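Local coordinates for YJHT (Escherichia coli, PDB 2UVK), which converts the alpha-anomer of N-acetylneuraminic acid (sialic acid) to the beta-anomer in the periplasm, speeding the equilibrium between the two, at residues Y69-I74 and N86-Y91. Sequence-based numbering, arbitrary orientation.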
ATOM      1  N   TYR B  69       3.047  19.747  11.618  1.00 12.88           N
ATOM      2  CA  TYR B  69       2.982  18.872  10.428  1.00 12.47           C
ATOM      3  C   TYR B  69       1.577  18.309  10.280  1.00 12.12           C
ATOM      4  O   TYR B  69       1.005  17.880  11.254  1.00 12.71           O
ATOM      5  CB  TYR B  69       3.983  17.721  10.550  1.00 13.76           C
ATOM      6  CG  TYR B  69       5.398  18.238  10.587  1.00 13.73           C
ATOM      7  CD1 TYR B  69       6.128  18.395   9.438  1.00 13.83           C
ATOM      8  CD2 TYR B  69       5.975  18.643  11.786  1.00 14.99           C
ATOM      9  CE1 TYR B  69       7.431  18.960   9.452  1.00 15.03           C
ATOM     10  CE2 TYR B  69       7.271  19.178  11.816  1.00 14.69           C
ATOM     11  CZ  TYR B  69       7.998  19.324  10.656  1.00 15.23           C
ATOM     12  OH  TYR B  69       9.294  19.866  10.689  1.00 17.15           O
ATOM     13  N   VAL B  70       1.058  18.320   9.052  1.00 11.16           N
ATOM     14  CA  VAL B  70      -0.267  17.753   8.728  1.00 10.45           C
ATOM     15  C   VAL B  70      -0.065  16.639   7.698  1.00  9.87           C
ATOM     16  O   VAL B  70       0.649  16.821   6.714  1.00  9.77           O
ATOM     17  CB  VAL B  70      -1.247  18.823   8.189  1.00 11.86           C
ATOM     18  CG1 VAL B  70      -2.563  18.184   7.749  1.00 11.54           C
ATOM     19  CG2 VAL B  70      -1.501  19.892   9.261  1.00 14.41           C
ATOM     20  N   PHE B  71      -0.687  15.495   7.972  1.00  8.79           N
ATOM     21  CA  PHE B  71      -0.525  14.270   7.190  1.00  8.94           C
ATOM     22  C   PHE B  71      -1.861  13.834   6.547  1.00  8.02           C
ATOM     23  O   PHE B  71      -2.849  13.564   7.225  1.00  9.07           O
ATOM     24  CB  PHE B  71      -0.037  13.141   8.105  1.00  8.86           C
ATOM     25  CG  PHE B  71       1.250  13.469   8.774  1.00  8.70           C
ATOM     26  CD1 PHE B  71       2.459  13.153   8.191  1.00  9.61           C
ATOM     27  CD2 PHE B  71       1.222  14.078  10.024  1.00  9.55           C
ATOM     28  CE1 PHE B  71       3.668  13.488   8.832  1.00 12.15           C
ATOM     29  CE2 PHE B  71       2.425  14.410  10.678  1.00 10.10           C
ATOM     30  CZ  PHE B  71       3.625  14.098  10.083  1.00  9.25           C
ATOM     31  N   GLY B  72      -1.853  13.726   5.224  1.00  8.45           N
ATOM     32  CA  GLY B  72      -2.928  13.074   4.500  1.00  8.93           C
ATOM     33  C   GLY B  72      -4.307  13.667   4.632  1.00  8.44           C
ATOM     34  O   GLY B  72      -4.487  14.897   4.607  1.00  9.69           O
ATOM     35  N   GLY B  73      -5.288  12.770   4.757  1.00  7.51           N
ATOM     36  CA  GLY B  73      -6.704  13.095   4.775  1.00  8.09           C
ATOM     37  C   GLY B  73      -7.386  12.799   3.449  1.00  7.75           C
ATOM     38  O   GLY B  73      -6.771  12.375   2.483  1.00  8.16           O
ATOM     39  N   ILE B  74      -8.672  13.041   3.462  1.00  8.00           N
ATOM     40  CA  ILE B  74      -9.539  12.802   2.310  1.00  8.29           C
ATOM     41  C   ILE B  74      -9.968  14.159   1.724  1.00  8.97           C
ATOM     42  O   ILE B  74     -10.463  15.021   2.428  1.00  9.26           O
ATOM     43  CB  ILE B  74     -10.814  12.098   2.741  1.00  8.15           C
ATOM     44  CG1 ILE B  74     -10.512  10.699   3.312  1.00 10.11           C
ATOM     45  CG2 ILE B  74     -11.769  11.942   1.535  1.00 10.16           C
ATOM     46  CD1 ILE B  74     -11.670  10.146   4.109  1.00 11.43           C
ATOM     47  N   ASN B  86      -1.444  11.307   0.447  1.00  9.08           N
ATOM     48  CA  ASN B  86      -0.272  10.709   1.110  1.00  9.21           C
ATOM     49  C   ASN B  86       0.785  11.756   1.396  1.00 10.29           C
ATOM     50  O   ASN B  86       1.957  11.440   1.475  1.00 11.23           O
ATOM     51  CB  ASN B  86       0.354   9.580   0.275  1.00  9.22           C
ATOM     52  CG  ASN B  86       1.182  10.101  -0.911  1.00 10.37           C
ATOM     53  OD1 ASN B  86       0.815  11.121  -1.527  1.00 13.39           O
ATOM     54  ND2 ASN B  86       2.291   9.430  -1.232  1.00 10.80           N
ATOM     55  N   ASP B  87       0.357  13.006   1.532  1.00 10.33           N
ATOM     56  CA  ASP B  87       1.307  14.118   1.604  1.00 11.13           C
ATOM     57  C   ASP B  87       1.520  14.667   3.011  1.00 10.88           C
ATOM     58  O   ASP B  87       0.845  14.271   3.973  1.00 10.97           O
ATOM     59  CB  ASP B  87       0.893  15.245   0.641  1.00 11.72           C
ATOM     60  CG  ASP B  87      -0.488  15.801   0.924  1.00 11.22           C
ATOM     61  OD1 ASP B  87      -1.144  15.377   1.920  1.00 11.70           O
ATOM     62  OD2 ASP B  87      -0.958  16.661   0.127  1.00 14.38           O
ATOM     63  N   VAL B  88       2.525  15.542   3.113  1.00 10.90           N
ATOM     64  CA  VAL B  88       2.842  16.222   4.366  1.00 11.16           C
ATOM     65  C   VAL B  88       2.993  17.721   4.087  1.00 12.02           C
ATOM     66  O   VAL B  88       3.667  18.122   3.128  1.00 12.86           O
ATOM     67  CB  VAL B  88       4.158  15.681   4.958  1.00 11.32           C
ATOM     68  CG1 VAL B  88       4.437  16.292   6.356  1.00 12.78           C
ATOM     69  CG2 VAL B  88       4.163  14.154   5.002  1.00 13.14           C
ATOM     70  N   HIS B  89       2.319  18.512   4.909  1.00 11.72           N
ATOM     71  CA  HIS B  89       2.484  19.964   4.913  1.00 11.72           C
ATOM     72  C   HIS B  89       3.081  20.384   6.238  1.00 12.90           C
ATOM     73  O   HIS B  89       2.844  19.763   7.256  1.00 12.69           O
ATOM     74  CB  HIS B  89       1.141  20.639   4.697  1.00 11.89           C
ATOM     75  CG  HIS B  89       0.651  20.576   3.282  1.00 12.72           C
ATOM     76  ND1 HIS B  89       0.085  19.447   2.735  1.00 13.31           N
ATOM     77  CD2 HIS B  89       0.611  21.521   2.307  1.00 12.69           C
ATOM     78  CE1 HIS B  89      -0.276  19.696   1.483  1.00 12.49           C
ATOM     79  NE2 HIS B  89       0.030  20.952   1.201  1.00 13.02           N
ATOM     80  N   LYS B  90       3.873  21.460   6.205  1.00 13.76           N
ATOM     81  CA  LYS B  90       4.478  22.012   7.416  1.00 15.69           C
ATOM     82  C   LYS B  90       4.034  23.442   7.613  1.00 15.12           C
ATOM     83  O   LYS B  90       4.117  24.246   6.688  1.00 16.10           O
ATOM     84  CB  LYS B  90       5.997  21.972   7.292  1.00 15.97           C
ATOM     85  CG  LYS B  90       6.747  22.586   8.462  1.00 17.81           C
ATOM     86  CD  LYS B  90       8.242  22.355   8.351  1.00 19.17           C
ATOM     87  CE  LYS B  90       8.866  23.141   7.214  1.00 23.04           C
ATOM     88  NZ  LYS B  90       8.972  24.601   7.495  1.00 27.37           N
ATOM     89  N   TYR B  91       3.573  23.747   8.814  1.00 15.68           N
ATOM     90  CA  TYR B  91       3.204  25.122   9.191  1.00 15.67           C
ATOM     91  C   TYR B  91       4.204  25.644  10.202  1.00 16.55           C
ATOM     92  O   TYR B  91       4.464  25.008  11.222  1.00 16.08           O
ATOM     93  CB  TYR B  91       1.819  25.149   9.801  1.00 15.58           C
ATOM     94  CG  TYR B  91       1.408  26.483  10.383  1.00 15.98           C
ATOM     95  CD1 TYR B  91       0.997  27.532   9.568  1.00 16.52           C
ATOM     96  CD2 TYR B  91       1.434  26.692  11.760  1.00 17.10           C
ATOM     97  CE1 TYR B  91       0.598  28.741  10.105  1.00 17.16           C
ATOM     98  CE2 TYR B  91       1.049  27.931  12.299  1.00 16.69           C
ATOM     99  CZ  TYR B  91       0.629  28.922  11.467  1.00 16.56           C
ATOM    100  OH  TYR B  91       0.263  30.136  11.985  1.00 18.54           O
TER
HETATM  101  O   HOH W   1      -0.698  17.107   4.098  1.00 11.24           O
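F71 and V88 form a non-hydrogen-bonded antiparallel pair whose side chains lie side by side on one face of the sheet, and here the packing is close. Both methyls of V88 lie along one side of the phenyl ring, CG2 3.8 Å from F71 CD1 and CG1 3.8 Å from F71 CE1. V88 CG1 stands anti to its backbone N (chi1 -174°), which lets the same methyl also reach the edge of the Y69 ring, 4.1 Å from CD1. A branched valine suits this place, as CG1 bridges the two rings while CG2 fills in against F71. Between this pair and the equally non-hydrogen-bonded Y69–K90 pair, V70 and H89 exchange nearly straight backbone bonds, V70 N to H89 O at 2.9 Å and H89 N to V70 O at 3.0 Å. A third, G72 N to D87 O, carries the pairing past F71, where the positive phi of G72 (61°) favours glycine. A water can donate to V70 O and D87 OD1, though its protons may be shared among more acceptors, and it meets H89 ND1 in the imidazole plane, 2.8 Å away; D87 keeps its OD2 for a salt bridge with R56.

Toward K90 the contact meets the solvent: Y69 is buried, but K90 lies at the partly exposed margin. Its stem still packs closely alongside the tyrosine, with K90 CD 3.6 Å from Y69 OH, before the lysine bends at chi3 and chi4 and its amine leads away; a long aliphatic stem with a charged tip fits such a border. Were Y69 replaced by alanine, the lysine stem and the V88 CG1 methyl would probably lose their aromatic neighbour, leaving a gap beside both.

These are the two middle strands of a four-stranded antiparallel blade in the Kelch beta-propeller: strand 60-64 flanks 67-71, strand 97-100 flanks 88-92, and F173 of the next sheet meets F71 edge-to-face.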